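Local structure of aminomethyltransferase (Bartonella henselae, 3GIR) at residues K67-T72 / R255-L260; F202-Q205 / F209-R212; A277-W280 / V286-K289. The protein is an aminomethyltransferase-family protein that combines a folate-binding-type domain with a C-terminal barrel domain. All blocks are in the same frame, centred on the assembly; numbering follows the deposited sequence.

Contact 1: residues K67-T72 / R255-L260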
# COMPACT_ATOMS: atom_id res chain seq x y z
N LYS A 67 -3.56 20.54 4.20
CA LYS A 67 -2.80 21.18 3.14
C LYS A 67 -1.73 20.23 2.57
O LYS A 67 -1.38 20.31 1.40
CB LYS A 67 -2.23 22.53 3.53
CG LYS A 67 -3.29 23.66 3.64
CD LYS A 67 -2.69 24.94 4.07
CE LYS A 67 -3.78 26.04 4.12
NZ LYS A 67 -3.26 27.17 4.98
N GLU A 68 -1.25 19.29 3.35
CA GLU A 68 -0.27 18.31 2.86
C GLU A 68 -0.96 17.39 1.84
O GLU A 68 -0.45 17.06 0.76
CB GLU A 68 0.31 17.46 4.04
CG GLU A 68 1.27 18.18 4.94
CD GLU A 68 1.52 17.48 6.29
OE1 GLU A 68 1.63 16.25 6.35
OE2 GLU A 68 1.64 18.17 7.31
N HIS A 69 -2.17 16.94 2.21
CA HIS A 69 -3.00 16.17 1.28
C HIS A 69 -3.24 16.91 -0.02
O HIS A 69 -2.99 16.41 -1.15
CB HIS A 69 -4.30 15.77 2.00
CG HIS A 69 -5.25 14.97 1.15
ND1 HIS A 69 -5.60 13.67 1.44
CD2 HIS A 69 -5.92 15.31 0.02
CE1 HIS A 69 -6.44 13.24 0.52
NE2 HIS A 69 -6.64 14.20 -0.37
N LEU A 70 -3.79 18.13 0.12
CA LEU A 70 -4.10 18.94 -1.05
C LEU A 70 -2.85 19.25 -1.85
O LEU A 70 -2.91 19.21 -3.08
CB LEU A 70 -4.89 20.20 -0.65
CG LEU A 70 -6.28 19.95 -0.04
CD1 LEU A 70 -6.79 21.29 0.64
CD2 LEU A 70 -7.29 19.34 -0.99
N HIS A 71 -1.74 19.50 -1.17
CA HIS A 71 -0.47 19.74 -1.85
C HIS A 71 -0.05 18.61 -2.79
O HIS A 71 0.40 18.84 -3.93
CB HIS A 71 0.65 20.11 -0.86
CG HIS A 71 1.95 20.41 -1.54
ND1 HIS A 71 2.27 21.68 -1.98
CD2 HIS A 71 2.97 19.60 -1.92
CE1 HIS A 71 3.46 21.64 -2.56
NE2 HIS A 71 3.90 20.39 -2.56
N THR A 72 -0.26 17.37 -2.34
CA THR A 72 0.12 16.20 -3.10
C THR A 72 -0.69 16.10 -4.37
O THR A 72 -0.17 15.74 -5.42
CB THR A 72 0.02 14.89 -2.24
OG1 THR A 72 0.81 15.02 -1.05
CG2 THR A 72 0.44 13.66 -2.97
N ARG A 255 -4.40 7.68 0.37
CA ARG A 255 -4.61 6.32 -0.02
C ARG A 255 -6.07 5.90 0.14
O ARG A 255 -6.56 5.11 -0.68
CB ARG A 255 -3.65 5.36 0.69
CG ARG A 255 -3.90 5.16 2.20
CD ARG A 255 -4.80 4.02 2.39
NE ARG A 255 -5.19 3.95 3.80
CZ ARG A 255 -6.06 3.08 4.33
NH1 ARG A 255 -6.66 2.15 3.63
NH2 ARG A 255 -6.26 3.17 5.65
N LEU A 256 -6.72 6.36 1.18
CA LEU A 256 -8.11 5.99 1.43
C LEU A 256 -9.05 6.58 0.39
O LEU A 256 -9.89 5.87 -0.17
CB LEU A 256 -8.48 6.38 2.87
CG LEU A 256 -9.90 6.09 3.38
CD1 LEU A 256 -10.31 4.65 3.00
CD2 LEU A 256 -10.03 6.46 4.87
N GLU A 257 -8.85 7.83 0.02
CA GLU A 257 -9.55 8.42 -1.20
C GLU A 257 -9.35 7.59 -2.47
O GLU A 257 -10.23 7.46 -3.30
CB GLU A 257 -9.10 9.86 -1.44
CG GLU A 257 -9.70 10.84 -0.54
CD GLU A 257 -9.32 12.26 -0.91
OE1 GLU A 257 -8.36 12.41 -1.70
OE2 GLU A 257 -9.95 13.22 -0.40
N ALA A 258 -8.13 7.08 -2.66
CA ALA A 258 -7.74 6.25 -3.82
C ALA A 258 -8.25 4.80 -3.77
O ALA A 258 -8.00 4.04 -4.67
CB ALA A 258 -6.20 6.26 -4.07
N GLY A 259 -8.91 4.43 -2.70
CA GLY A 259 -9.42 3.11 -2.50
C GLY A 259 -8.43 2.01 -2.20
O GLY A 259 -8.71 0.80 -2.44
N LEU A 260 -7.25 2.39 -1.70
CA LEU A 260 -6.17 1.45 -1.51
C LEU A 260 -6.19 0.84 -0.15
O LEU A 260 -6.41 1.54 0.83
CB LEU A 260 -4.83 2.13 -1.79
CG LEU A 260 -4.74 2.89 -3.11
CD1 LEU A 260 -3.42 3.66 -3.24
CD2 LEU A 260 -4.93 1.88 -4.21
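His69 meets Glu257 where helix 65-74 packs beside the C-terminal end of helix 248-257. It is a buried histidine-carboxylate pair joining two helices, far apart in the chain, that both lie in the range of the aminomethyltransferase folate-binding domain. His69 NE2 donates to Glu257 OE1 over 2.8 Å. The bond is weak, as its N-H...O angle is only 124°. Glu257 OE1 lies at the ring edge, in plane, and 3.1 Å from His69 CE1. The carboxylate stands nearly upright to the ring, with the planes 86° apart. The two side chains arrive from opposite directions. His69 reaches across with CG anti to its backbone N (chi1 -180°), and the Glu257 chain is extended beyond CG.

The next shell holds both groups in place. His69 ND1 is hydrogen-bonded to Ser253 OG, one turn before Glu257. Glu257 OE1 also forms a salt bridge with Arg73, and OE2 accepts from Phe347 N, so both carboxylate oxygens are engaged.

Just beyond Glu257 the helix ends in a Schellman motif at Gly259. Arg255 NH1, also in a salt bridge with Asp266, donates to Leu260 O at 2.9 Å, with that oxygen in the guanidinium plane.

Contact 2: residues F202-Q205 / F209-R212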
# COMPACT_ATOMS: atom_id res chain seq x y z
N PHE A 202 13.25 0.17 -12.44
CA PHE A 202 14.60 -0.06 -12.96
C PHE A 202 15.64 0.34 -11.91
O PHE A 202 15.30 0.88 -10.87
CB PHE A 202 14.83 0.69 -14.31
CG PHE A 202 15.12 2.20 -14.20
CD1 PHE A 202 16.27 2.74 -14.81
CD2 PHE A 202 14.28 3.08 -13.54
CE1 PHE A 202 16.51 4.15 -14.76
CE2 PHE A 202 14.50 4.44 -13.48
CZ PHE A 202 15.60 4.99 -14.11
N GLU A 203 16.91 0.08 -12.21
CA GLU A 203 18.00 0.42 -11.32
C GLU A 203 18.89 1.42 -12.02
O GLU A 203 19.70 1.00 -12.86
CB GLU A 203 18.79 -0.80 -10.91
CG GLU A 203 17.98 -1.87 -10.21
CD GLU A 203 18.75 -3.19 -10.07
OE1 GLU A 203 19.02 -3.84 -11.08
OE2 GLU A 203 19.13 -3.48 -8.92
N PRO A 204 18.74 2.70 -11.71
CA PRO A 204 19.56 3.74 -12.45
C PRO A 204 21.02 3.82 -12.04
O PRO A 204 21.81 4.45 -12.76
CB PRO A 204 18.86 5.03 -12.06
CG PRO A 204 18.34 4.76 -10.71
CD PRO A 204 17.84 3.33 -10.73
N GLN A 205 21.35 3.23 -10.89
CA GLN A 205 22.70 3.15 -10.37
C GLN A 205 22.74 1.93 -9.47
O GLN A 205 21.73 1.49 -8.96
CB GLN A 205 23.05 4.43 -9.60
CG GLN A 205 24.27 4.43 -8.71
CD GLN A 205 25.57 4.24 -9.48
OE1 GLN A 205 25.65 3.40 -10.40
NE2 GLN A 205 26.56 4.97 -9.10
N PHE A 209 16.91 1.82 -6.72
CA PHE A 209 15.75 1.18 -7.37
C PHE A 209 14.68 2.23 -7.51
O PHE A 209 14.32 2.83 -6.50
CB PHE A 209 15.32 -0.02 -6.50
CG PHE A 209 14.06 -0.71 -6.89
CD1 PHE A 209 13.85 -1.17 -8.16
CD2 PHE A 209 13.06 -0.92 -5.94
CE1 PHE A 209 12.65 -1.85 -8.51
CE2 PHE A 209 11.90 -1.62 -6.26
CZ PHE A 209 11.68 -2.03 -7.58
N ILE A 210 14.20 2.54 -8.73
CA ILE A 210 13.17 3.53 -8.92
C ILE A 210 12.01 2.87 -9.61
O ILE A 210 12.20 2.17 -10.63
CB ILE A 210 13.65 4.73 -9.75
CG1 ILE A 210 14.78 5.44 -8.96
CG2 ILE A 210 12.49 5.68 -10.14
CD1 ILE A 210 15.36 6.70 -9.69
N THR A 211 10.81 3.12 -9.10
CA THR A 211 9.57 2.62 -9.69
C THR A 211 8.60 3.78 -9.92
O THR A 211 8.64 4.79 -9.21
CB THR A 211 8.86 1.53 -8.85
OG1 THR A 211 8.50 2.10 -7.56
CG2 THR A 211 9.72 0.23 -8.64
N ARG A 212 7.77 3.67 -10.96
CA ARG A 212 6.71 4.62 -11.20
C ARG A 212 5.45 4.00 -10.60
O ARG A 212 4.73 3.22 -11.21
CB ARG A 212 6.56 4.95 -12.70
CG ARG A 212 5.64 6.10 -12.95
CD ARG A 212 5.73 6.67 -14.39
NE ARG A 212 5.33 8.01 -14.47
CZ ARG A 212 5.76 8.87 -15.39
NH1 ARG A 212 6.65 8.47 -16.29
NH2 ARG A 212 5.37 10.09 -15.38
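Phe202 and Ile210 face each other as an antiparallel hydrogen-bonded pair. They join the two arms of a beta hairpin, strands 201-202 and 209-211, within the range of the folate-binding domain. Each residue gives its N-H to the other and takes one back. Phe202 N donates to Ile210 O over 2.9 Å, with an N-H...O angle of 154°. Ile210 N donates to Phe202 O, also at 2.9 Å, and this bond is straighter at 170°. All four backbone polar atoms of the pair are thus satisfied within the hairpin. Phe202 O has a further, softer partner in a CA-H...O contact from Phe209 CA at 3.5 Å.

The side chains of Phe202 and Ile210 lie side by side on one face of the sheet and point the same way. Phe202 CE2 touches Ile210 CB at 3.8 Å. With chi1 at 79°, CG of Phe202 sits between the backbone N and the carbonyl carbon, and the ring comes back over the hairpin. Pro204 CD lies over the centre of that ring, 4.2 Å above its plane. The same proline crosses Ile210 at about a right angle, its CG 3.7 Å from Ile210 CD1. Pro204 therefore bridges the phenyl ring and the isoleucine tip. Glu203, between the two apolar residues, has its carboxylate paired with Arg139.

Strand 201-202 is an outermost strand of a mixed sheet. On the inner side of the hairpin, Phe209 and Thr211 form backbone hydrogen bonds with Ala224 and Glu222 of strand 220-225. The Phe209 side chain points to the face opposite Phe202 and Ile210, and packs against Thr133 and Leu135 of strand 126-136, which belongs to a second sheet.

Contact 3: residues A277-W280 / V286-K289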
# COMPACT_ATOMS: atom_id res chain seq x y z
N ALA A 277 -11.93 -8.46 -1.95
CA ALA A 277 -12.10 -8.05 -3.35
C ALA A 277 -10.79 -7.63 -4.00
O ALA A 277 -10.72 -6.60 -4.69
CB ALA A 277 -13.17 -6.92 -3.51
N LEU A 278 -9.80 -8.54 -3.86
CA LEU A 278 -8.48 -8.36 -4.43
C LEU A 278 -8.11 -9.57 -5.31
O LEU A 278 -6.93 -9.73 -5.68
CB LEU A 278 -7.48 -8.16 -3.31
CG LEU A 278 -7.57 -6.92 -2.41
CD1 LEU A 278 -6.48 -7.02 -1.35
CD2 LEU A 278 -7.38 -5.66 -3.20
N THR A 279 -9.07 -10.44 -5.67
CA THR A 279 -8.72 -11.63 -6.46
C THR A 279 -8.22 -11.24 -7.84
O THR A 279 -7.59 -12.07 -8.48
CB THR A 279 -9.93 -12.63 -6.68
OG1 THR A 279 -10.96 -11.93 -7.37
CG2 THR A 279 -10.42 -13.17 -5.32
N TRP A 280 -8.50 -10.02 -8.30
CA TRP A 280 -8.03 -9.50 -9.59
C TRP A 280 -6.49 -9.62 -9.74
O TRP A 280 -5.96 -9.69 -10.84
CB TRP A 280 -8.45 -8.08 -9.83
CG TRP A 280 -8.03 -7.09 -8.77
CD1 TRP A 280 -8.83 -6.60 -7.81
CD2 TRP A 280 -6.76 -6.44 -8.61
NE1 TRP A 280 -8.15 -5.69 -7.02
CE2 TRP A 280 -6.87 -5.60 -7.48
CE3 TRP A 280 -5.53 -6.52 -9.28
CZ2 TRP A 280 -5.80 -4.82 -7.04
CZ3 TRP A 280 -4.49 -5.73 -8.82
CH2 TRP A 280 -4.63 -4.92 -7.71
N VAL A 286 -2.66 -18.43 -13.49
CA VAL A 286 -2.05 -18.74 -12.21
C VAL A 286 -3.02 -19.54 -11.36
O VAL A 286 -2.61 -20.43 -10.60
CB VAL A 286 -1.65 -17.41 -11.48
CG1 VAL A 286 -1.10 -17.75 -10.07
CG2 VAL A 286 -0.61 -16.60 -12.34
N ARG A 287 -4.30 -19.18 -11.44
CA ARG A 287 -5.34 -19.93 -10.73
C ARG A 287 -5.42 -21.36 -11.23
O ARG A 287 -5.52 -22.31 -10.47
CB ARG A 287 -6.71 -19.26 -10.90
CG ARG A 287 -6.85 -17.88 -10.25
CD ARG A 287 -8.26 -17.30 -10.45
NE ARG A 287 -8.26 -15.85 -10.30
CZ ARG A 287 -9.33 -15.07 -10.25
NH1 ARG A 287 -10.56 -15.58 -10.34
NH2 ARG A 287 -9.18 -13.76 -10.11
N GLU A 288 -5.31 -21.48 -12.54
CA GLU A 288 -5.43 -22.80 -13.18
C GLU A 288 -4.24 -23.69 -12.90
O GLU A 288 -4.41 -24.87 -12.62
CB GLU A 288 -5.73 -22.62 -14.66
CG GLU A 288 -7.16 -22.09 -14.83
CD GLU A 288 -7.62 -21.84 -16.27
OE1 GLU A 288 -6.76 -21.82 -17.19
OE2 GLU A 288 -8.86 -21.63 -16.44
N LYS A 289 -3.03 -23.11 -12.88
CA LYS A 289 -1.85 -23.88 -12.50
C LYS A 289 -1.85 -24.25 -11.01
O LYS A 289 -1.42 -25.32 -10.62
CB LYS A 289 -0.60 -23.09 -12.85
CG LYS A 289 -0.04 -23.45 -14.21
CD LYS A 289 1.26 -22.72 -14.51
CE LYS A 289 1.01 -21.25 -14.86
NZ LYS A 289 2.05 -20.78 -15.83
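Arg287 reaches from helix 284-289 to the backbone of Thr279, in the short 3-10 turn that begins at that residue. The contact is a side-chain tether between a helix and the loop that leads into it.

One hydrogen bond links the segments. Arg287 NH2 donates to Thr279 O over 2.8 Å. The N-H...O angle is only 125°, so the bond is weak despite its short length. The carbonyl oxygen is set obliquely to the guanidinium group. The stronger polar partner of Arg287 is Val282 O, bound by NE; the Thr279 bond is a weak addition. The guanidinium therefore gathers backbone oxygens from successive parts of one loop. The arginine can span the distance because its chain is extended from CG to NE, with CG anti to the carbonyl carbon (chi1 -66°). Thr279 CA and Arg287 CA stay 9.9 Å apart.

Van der Waals contact adds little. The side chains of Thr279 and Arg287 cross at about a right angle, and Arg287 NH2 approaches Thr279 CB at 3.7 Å. Both side chains also touch Leu302, so helix 295-304 gives them a shared apolar neighbour.

The loop makes aromatic and polar contacts of its own. Leu278 O lies 4.2 Å above one face of the Trp280 indole, offset toward the rim. The indole meets the ring of Tyr116 with the planes at about 25°, and Leu278 O is hydrogen-bonded to Tyr118 OH.

Chemically, the helix is tied to the main chain of the loop. Thr279 O and Val282 O are both peptide oxygens. The positive charge of Arg287 is probably eased by these carbonyl dipoles, and the bent, weak bond to Thr279 suggests a modest hold at the protein surface.

From the N terminus, helix 65-74 supplies the first half of contact 1. Its two segments are separated by 182 residues, and the end of helix 248-257 closes the loop. Contact 2 is nested inside it as a hairpin, with three residues between its segments. Contact 3 comes after contact 1 in series and closes a short loop of five residues, so none of the three cross. Contact 1 joins two helices, contact 2 pairs strands at the edge of the mixed sheet, and contact 3 ties a loop to helix 284-289. They are separate sites: centres lie 24 to 29 Å apart, and contacts 1 and 3 are on opposite sides of the chain's centre.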